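Local coordinates for protein endoglucanase (Bacillus akibai, PDB 1UWW) that hydrolyses internal beta-1,4-glucosidic linkages in cellulose and related glucans, this part being its family 28 carbohydrate-binding module, specific for non-crystalline cellulose, at residues V21-W32 / I44-W55. Numbering follows the deposited sequence.
Sequences VFEDGTRQGWDW and IEEANGSNALSW. With CA (calcium ion), chain C.
Calcium coordination at one end and apolar packing along the rest join the loop that runs from V21 into the short strand ending at W32 to the hairpin 44-55, at the border of the six-stranded sheet. The metal evidence is direct: calcium is bound by V21 O at 2.4 Å and N51 O at 2.3 Å, together with E23 OE2, S50 OG, a water and D184 of strand 180-189. E23, bent at chi2 (-55°), turns its carboxylate back to the metal and also straps it to N51. OE2 takes the backbone N of N51 on its syn lone pair (3.0 Å), while OE1 receives N51 ND2 on its syn side, though tilted out of the carboxylate plane. The close oxygens E23 OE2 and S50 OG are ligands of one ion, which probably offsets their mutual repulsion.

In the beta-sandwich of this binding module, the loop packs on the hairpin that edges the six-stranded sheet, and W32, on the edge strand of the five-stranded one, reaches W55 across the sandwich. F22 lies with one face under L53, whose CB stands 3.9 Å from the ring centroid and 14° off the normal, a CH-pi contact. Beyond CB the leucine forks: CD1 lies against the aliphatic stem of R27, CD2 against W30 CB at 3.8 Å. I44 sends CD1 to T26 O and to the F22 ring, crossing that side chain at about a right angle, while its CG2 meets F22 O. Farther along, W32 drives the CH2 corner of its six-membered ring onto the five-membered ring of W55: centroids 4.8 Å apart and planes at 80° define a T-shaped pair, and L74 of strand 73-77 touches both indoles.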
ATOM      1  N   VAL A  21     -23.675  -9.626  -1.809  1.00 18.19           N
ATOM      2  CA  VAL A  21     -23.718 -10.919  -1.147  1.00 17.91           C
ATOM      3  C   VAL A  21     -23.726 -12.127  -2.111  1.00 18.15           C
ATOM      4  O   VAL A  21     -23.537 -13.248  -1.682  1.00 17.85           O
ATOM      5  CB  VAL A  21     -24.893 -10.996  -0.141  1.00 18.76           C
ATOM      6  CG1 VAL A  21     -24.728  -9.922   0.926  1.00 19.15           C
ATOM      7  CG2 VAL A  21     -26.245 -10.856  -0.843  1.00 19.63           C
ATOM      8  N   PHE A  22     -23.978 -11.910  -3.381  1.00 17.80           N
ATOM      9  CA  PHE A  22     -23.832 -12.951  -4.420  1.00 18.30           C
ATOM     10  C   PHE A  22     -24.739 -14.144  -4.200  1.00 19.70           C
ATOM     11  O   PHE A  22     -24.360 -15.262  -4.490  1.00 20.30           O
ATOM     12  CB  PHE A  22     -22.359 -13.377  -4.585  1.00 18.26           C
ATOM     13  CG  PHE A  22     -21.424 -12.187  -4.741  1.00 17.70           C
ATOM     14  CD1 PHE A  22     -21.398 -11.463  -5.934  1.00 17.19           C
ATOM     15  CD2 PHE A  22     -20.617 -11.770  -3.680  1.00 17.24           C
ATOM     16  CE1 PHE A  22     -20.573 -10.365  -6.055  1.00 16.87           C
ATOM     17  CE2 PHE A  22     -19.811 -10.663  -3.810  1.00 17.90           C
ATOM     18  CZ  PHE A  22     -19.783  -9.960  -5.011  1.00 16.29           C
ATOM     19  N   GLU A  23     -25.967 -13.886  -3.735  1.00 20.44           N
ATOM     20  CA  GLU A  23     -26.920 -14.954  -3.448  1.00 22.57           C
ATOM     21  C   GLU A  23     -28.033 -15.106  -4.487  1.00 23.87           C
ATOM     22  O   GLU A  23     -28.929 -15.940  -4.288  1.00 25.55           O
ATOM     23  CB  GLU A  23     -27.515 -14.773  -2.061  1.00 21.81           C
ATOM     24  CG  GLU A  23     -26.492 -14.822  -0.925  1.00 21.95           C
ATOM     25  CD  GLU A  23     -25.631 -16.088  -0.925  1.00 23.28           C
ATOM     26  OE1 GLU A  23     -26.101 -17.204  -1.300  1.00 24.25           O
ATOM     27  OE2 GLU A  23     -24.459 -15.981  -0.497  1.00 21.07           O
ATOM     28  N   ASP A  24     -27.962 -14.381  -5.594  1.00 24.81           N
ATOM     29  CA  ASP A  24     -28.993 -14.420  -6.642  1.00 26.19           C
ATOM     30  C   ASP A  24     -28.488 -15.035  -7.950  1.00 25.99           C
ATOM     31  O   ASP A  24     -29.075 -14.809  -9.005  1.00 27.23           O
ATOM     32  CB  ASP A  24     -29.547 -13.006  -6.903  1.00 27.54           C
ATOM     33  CG  ASP A  24     -28.476 -12.014  -7.408  1.00 28.82           C
ATOM     34  OD1 ASP A  24     -27.317 -12.422  -7.642  1.00 30.05           O
ATOM     35  OD2 ASP A  24     -28.712 -10.795  -7.599  1.00 33.01           O
ATOM     36  N   GLY A  25     -27.388 -15.779  -7.896  1.00 25.12           N
ATOM     37  CA  GLY A  25     -26.798 -16.374  -9.081  1.00 25.47           C
ATOM     38  C   GLY A  25     -26.094 -15.403 -10.018  1.00 25.08           C
ATOM     39  O   GLY A  25     -25.685 -15.817 -11.115  1.00 27.26           O
ATOM     40  N   THR A  26     -25.899 -14.145  -9.594  1.00 22.95           N
ATOM     41  CA  THR A  26     -25.195 -13.152 -10.402  1.00 22.30           C
ATOM     42  C   THR A  26     -24.021 -12.520  -9.663  1.00 20.05           C
ATOM     43  O   THR A  26     -23.880 -12.642  -8.455  1.00 19.80           O
ATOM     44  CB  THR A  26     -26.105 -11.986 -10.833  1.00 22.29           C
ATOM     45  OG1 THR A  26     -26.264 -11.038  -9.766  1.00 22.22           O
ATOM     46  CG2 THR A  26     -27.536 -12.430 -11.213  1.00 24.28           C
ATOM     47  N   ARG A  27     -23.220 -11.792 -10.437  1.00 19.77           N
ATOM     48  CA  ARG A  27     -22.071 -11.029  -9.952  1.00 19.07           C
ATOM     49  C   ARG A  27     -22.465  -9.688  -9.340  1.00 18.91           C
ATOM     50  O   ARG A  27     -21.594  -8.932  -8.939  1.00 18.96           O
ATOM     51  CB  ARG A  27     -21.075 -10.814 -11.077  1.00 19.05           C
ATOM     52  CG  ARG A  27     -20.509 -12.089 -11.651  1.00 19.11           C
ATOM     53  CD  ARG A  27     -19.504 -11.825 -12.746  1.00 21.02           C
ATOM     54  NE  ARG A  27     -20.116 -11.618 -14.057  1.00 21.79           N
ATOM     55  CZ  ARG A  27     -19.760 -10.731 -14.952  1.00 23.10           C
ATOM     56  NH1 ARG A  27     -18.865  -9.792 -14.701  1.00 24.14           N
ATOM     57  NH2 ARG A  27     -20.371 -10.746 -16.135  1.00 25.86           N
ATOM     58  N   GLN A  28     -23.757  -9.390  -9.263  1.00 18.74           N
ATOM     59  CA  GLN A  28     -24.251  -8.149  -8.663  1.00 19.31           C
ATOM     60  C   GLN A  28     -23.475  -6.899  -9.113  1.00 19.21           C
ATOM     61  O   GLN A  28     -23.154  -6.011  -8.325  1.00 18.84           O
ATOM     62  CB  GLN A  28     -24.355  -8.251  -7.146  1.00 19.76           C
ATOM     63  CG  GLN A  28     -25.327  -9.360  -6.711  1.00 21.26           C
ATOM     64  CD  GLN A  28     -25.757  -9.243  -5.279  1.00 20.87           C
ATOM     65  OE1 GLN A  28     -24.947  -9.345  -4.362  1.00 21.42           O
ATOM     66  NE2 GLN A  28     -27.052  -9.008  -5.065  1.00 27.18           N
ATOM     67  N   GLY A  29     -23.196  -6.830 -10.403  1.00 19.46           N
ATOM     68  CA  GLY A  29     -22.565  -5.673 -11.009  1.00 19.46           C
ATOM     69  C   GLY A  29     -21.048  -5.651 -11.036  1.00 19.60           C
ATOM     70  O   GLY A  29     -20.468  -4.699 -11.567  1.00 20.96           O
ATOM     71  N   TRP A  30     -20.404  -6.649 -10.442  1.00 18.75           N
ATOM     72  CA  TRP A  30     -18.934  -6.738 -10.416  1.00 18.66           C
ATOM     73  C   TRP A  30     -18.392  -7.302 -11.720  1.00 19.50           C
ATOM     74  O   TRP A  30     -18.935  -8.267 -12.267  1.00 20.97           O
ATOM     75  CB  TRP A  30     -18.491  -7.601  -9.231  1.00 17.78           C
ATOM     76  CG  TRP A  30     -18.696  -6.915  -7.926  1.00 17.37           C
ATOM     77  CD1 TRP A  30     -19.821  -6.898  -7.152  1.00 17.99           C
ATOM     78  CD2 TRP A  30     -17.741  -6.087  -7.263  1.00 16.72           C
ATOM     79  NE1 TRP A  30     -19.609  -6.124  -6.042  1.00 18.23           N
ATOM     80  CE2 TRP A  30     -18.350  -5.590  -6.098  1.00 17.94           C
ATOM     81  CE3 TRP A  30     -16.438  -5.674  -7.566  1.00 18.78           C
ATOM     82  CZ2 TRP A  30     -17.691  -4.733  -5.218  1.00 18.55           C
ATOM     83  CZ3 TRP A  30     -15.784  -4.829  -6.698  1.00 19.20           C
ATOM     84  CH2 TRP A  30     -16.414  -4.365  -5.526  1.00 20.42           C
ATOM     85  N   ASP A  31     -17.284  -6.751 -12.177  1.00 19.76           N
ATOM     86  CA  ASP A  31     -16.660  -7.155 -13.424  1.00 20.08           C
ATOM     87  C   ASP A  31     -15.172  -6.860 -13.342  1.00 19.83           C
ATOM     88  O   ASP A  31     -14.688  -6.303 -12.348  1.00 19.73           O
ATOM     89  CB  ASP A  31     -17.278  -6.359 -14.569  1.00 20.89           C
ATOM     90  CG  ASP A  31     -17.264  -7.082 -15.885  1.00 24.23           C
ATOM     91  OD1 ASP A  31     -16.576  -8.110 -16.039  1.00 26.05           O
ATOM     92  OD2 ASP A  31     -17.983  -6.679 -16.846  1.00 32.39           O
ATOM     93  N   TRP A  32     -14.437  -7.238 -14.369  1.00 19.47           N
ATOM     94  CA  TRP A  32     -13.030  -6.867 -14.481  1.00 18.91           C
ATOM     95  C   TRP A  32     -12.887  -5.415 -14.923  1.00 19.84           C
ATOM     96  O   TRP A  32     -13.562  -4.976 -15.869  1.00 21.60           O
ATOM     97  CB  TRP A  32     -12.297  -7.759 -15.473  1.00 19.22           C
ATOM     98  CG  TRP A  32     -12.148  -9.163 -15.045  1.00 18.45           C
ATOM     99  CD1 TRP A  32     -12.583 -10.277 -15.711  1.00 20.22           C
ATOM    100  CD2 TRP A  32     -11.511  -9.658 -13.842  1.00 18.19           C
ATOM    101  NE1 TRP A  32     -12.262 -11.415 -15.014  1.00 19.39           N
ATOM    102  CE2 TRP A  32     -11.600 -11.065 -13.859  1.00 18.57           C
ATOM    103  CE3 TRP A  32     -10.843  -9.047 -12.769  1.00 18.77           C
ATOM    104  CZ2 TRP A  32     -11.047 -11.860 -12.867  1.00 18.58           C
ATOM    105  CZ3 TRP A  32     -10.321  -9.849 -11.778  1.00 17.93           C
ATOM    106  CH2 TRP A  32     -10.417 -11.240 -11.840  1.00 19.07           C
ATOM    107  N   ILE A  44     -19.809 -17.559  -9.554  1.00 20.81           N
ATOM    108  CA  ILE A  44     -20.263 -17.584  -8.187  1.00 20.52           C
ATOM    109  C   ILE A  44     -20.037 -18.995  -7.630  1.00 21.19           C
ATOM    110  O   ILE A  44     -20.535 -19.977  -8.190  1.00 21.95           O
ATOM    111  CB  ILE A  44     -21.760 -17.185  -8.104  1.00 20.56           C
ATOM    112  CG1 ILE A  44     -22.031 -15.791  -8.714  1.00 20.28           C
ATOM    113  CG2 ILE A  44     -22.218 -17.238  -6.637  1.00 21.02           C
ATOM    114  CD1 ILE A  44     -21.080 -14.705  -8.280  1.00 20.99           C
ATOM    115  N   GLU A  45     -19.282 -19.105  -6.545  1.00 20.51           N
ATOM    116  CA  GLU A  45     -18.879 -20.386  -5.972  1.00 20.88           C
ATOM    117  C   GLU A  45     -19.061 -20.357  -4.441  1.00 21.43           C
ATOM    118  O   GLU A  45     -18.970 -19.309  -3.803  1.00 20.98           O
ATOM    119  CB  GLU A  45     -17.428 -20.718  -6.332  1.00 21.33           C
ATOM    120  CG  GLU A  45     -17.092 -20.646  -7.816  1.00 22.37           C
ATOM    121  CD  GLU A  45     -17.740 -21.727  -8.650  1.00 25.76           C
ATOM    122  OE1 GLU A  45     -18.247 -22.732  -8.070  1.00 29.46           O
ATOM    123  OE2 GLU A  45     -17.748 -21.526  -9.892  1.00 26.80           O
ATOM    124  N   GLU A  46     -19.262 -21.520  -3.830  1.00 21.11           N
ATOM    125  CA  GLU A  46     -19.432 -21.633  -2.393  1.00 22.21           C
ATOM    126  C   GLU A  46     -18.109 -21.456  -1.651  1.00 20.93           C
ATOM    127  O   GLU A  46     -17.084 -22.041  -2.027  1.00 21.77           O
ATOM    128  CB  GLU A  46     -20.072 -22.980  -2.048  1.00 23.43           C
ATOM    129  CG  GLU A  46     -20.404 -23.149  -0.563  1.00 28.08           C
ATOM    130  CD  GLU A  46     -19.287 -23.793   0.255  1.00 32.19           C
ATOM    131  OE1 GLU A  46     -18.437 -24.514  -0.327  1.00 37.61           O
ATOM    132  OE2 GLU A  46     -19.241 -23.606   1.495  1.00 31.62           O
ATOM    133  N   ALA A  47     -18.116 -20.626  -0.624  1.00 19.70           N
ATOM    134  CA  ALA A  47     -16.989 -20.488   0.291  1.00 19.51           C
ATOM    135  C   ALA A  47     -17.536 -20.246   1.685  1.00 19.56           C
ATOM    136  O   ALA A  47     -18.296 -19.294   1.912  1.00 19.13           O
ATOM    137  CB  ALA A  47     -16.079 -19.331  -0.109  1.00 20.54           C
ATOM    138  N   ASN A  48     -17.154 -21.097   2.626  1.00 19.01           N
ATOM    139  CA  ASN A  48     -17.472 -20.863   4.037  1.00 18.83           C
ATOM    140  C   ASN A  48     -18.980 -20.805   4.297  1.00 18.97           C
ATOM    141  O   ASN A  48     -19.420 -20.066   5.175  1.00 19.26           O
ATOM    142  CB  ASN A  48     -16.738 -19.589   4.506  1.00 18.98           C
ATOM    143  CG  ASN A  48     -16.741 -19.384   6.022  1.00 19.55           C
ATOM    144  OD1 ASN A  48     -16.747 -20.345   6.808  1.00 20.15           O
ATOM    145  ND2 ASN A  48     -16.632 -18.126   6.436  1.00 19.10           N
ATOM    146  N   GLY A  49     -19.736 -21.576   3.529  1.00 18.72           N
ATOM    147  CA  GLY A  49     -21.178 -21.683   3.691  1.00 19.73           C
ATOM    148  C   GLY A  49     -21.976 -20.535   3.127  1.00 21.49           C
ATOM    149  O   GLY A  49     -23.135 -20.280   3.533  1.00 22.69           O
ATOM    150  N   SER A  50     -21.393 -19.843   2.159  1.00 20.69           N
ATOM    151  CA  SER A  50     -22.119 -18.800   1.462  1.00 20.69           C
ATOM    152  C   SER A  50     -21.590 -18.716   0.043  1.00 20.62           C
ATOM    153  O   SER A  50     -20.475 -19.130  -0.228  1.00 22.74           O
ATOM    154  CB  SER A  50     -21.945 -17.468   2.189  1.00 20.82           C
ATOM    155  OG  SER A  50     -22.757 -16.436   1.621  1.00 20.15           O
ATOM    156  N   ASN A  51     -22.365 -18.155  -0.854  1.00 19.84           N
ATOM    157  CA  ASN A  51     -21.920 -17.971  -2.215  1.00 19.77           C
ATOM    158  C   ASN A  51     -21.091 -16.697  -2.347  1.00 17.77           C
ATOM    159  O   ASN A  51     -21.384 -15.684  -1.721  1.00 17.92           O
ATOM    160  CB  ASN A  51     -23.111 -17.939  -3.159  1.00 20.38           C
ATOM    161  CG  ASN A  51     -23.732 -19.289  -3.337  1.00 23.64           C
ATOM    162  OD1 ASN A  51     -23.044 -20.282  -3.643  1.00 27.19           O
ATOM    163  ND2 ASN A  51     -25.033 -19.356  -3.123  1.00 26.33           N
ATOM    164  N   ALA A  52     -20.060 -16.764  -3.185  1.00 18.27           N
ATOM    165  CA  ALA A  52     -19.049 -15.722  -3.278  1.00 17.47           C
ATOM    166  C   ALA A  52     -18.629 -15.521  -4.738  1.00 17.84           C
ATOM    167  O   ALA A  52     -18.689 -16.435  -5.539  1.00 18.60           O
ATOM    168  CB  ALA A  52     -17.875 -16.124  -2.454  1.00 18.04           C
ATOM    169  N   LEU A  53     -18.191 -14.320  -5.078  1.00 16.66           N
ATOM    170  CA  LEU A  53     -17.586 -14.013  -6.376  1.00 17.58           C
ATOM    171  C   LEU A  53     -16.202 -14.687  -6.407  1.00 17.77           C
ATOM    172  O   LEU A  53     -15.423 -14.528  -5.480  1.00 18.36           O
ATOM    173  CB  LEU A  53     -17.426 -12.511  -6.509  1.00 17.40           C
ATOM    174  CG  LEU A  53     -16.875 -11.990  -7.837  1.00 18.41           C
ATOM    175  CD1 LEU A  53     -17.846 -12.239  -8.969  1.00 19.00           C
ATOM    176  CD2 LEU A  53     -16.529 -10.516  -7.723  1.00 18.94           C
ATOM    177  N   SER A  54     -15.866 -15.397  -7.482  1.00 18.03           N
ATOM    178  CA  SER A  54     -14.664 -16.238  -7.523  1.00 18.00           C
ATOM    179  C   SER A  54     -13.970 -16.250  -8.873  1.00 17.23           C
ATOM    180  O   SER A  54     -14.610 -16.120  -9.911  1.00 17.90           O
ATOM    181  CB  SER A  54     -15.056 -17.656  -7.071  1.00 18.95           C
ATOM    182  OG  SER A  54     -13.957 -18.509  -6.888  1.00 18.12           O
ATOM    183  N   TRP A  55     -12.649 -16.363  -8.827  1.00 17.76           N
ATOM    184  CA  TRP A  55     -11.849 -16.602 -10.034  1.00 17.07           C
ATOM    185  C   TRP A  55     -10.621 -17.388  -9.605  1.00 17.50           C
ATOM    186  O   TRP A  55     -10.285 -17.452  -8.438  1.00 17.18           O
ATOM    187  CB  TRP A  55     -11.509 -15.282 -10.747  1.00 17.67           C
ATOM    188  CG  TRP A  55     -10.604 -14.364  -9.989  1.00 17.86           C
ATOM    189  CD1 TRP A  55      -9.260 -14.226 -10.173  1.00 18.43           C
ATOM    190  CD2 TRP A  55     -10.965 -13.424  -8.948  1.00 17.79           C
ATOM    191  NE1 TRP A  55      -8.764 -13.286  -9.299  1.00 17.37           N
ATOM    192  CE2 TRP A  55      -9.787 -12.770  -8.550  1.00 18.57           C
ATOM    193  CE3 TRP A  55     -12.161 -13.089  -8.305  1.00 17.74           C
ATOM    194  CZ2 TRP A  55      -9.771 -11.779  -7.558  1.00 17.62           C
ATOM    195  CZ3 TRP A  55     -12.134 -12.109  -7.304  1.00 17.02           C
ATOM    196  CH2 TRP A  55     -10.952 -11.479  -6.951  1.00 17.77           C
TER
HETATM  197 CA    CA C1192     -22.551 -14.657  -0.042  1.00 17.48          CA
HETATM  198  O   HOH W   1     -23.431 -13.420   1.753  1.00 19.16           O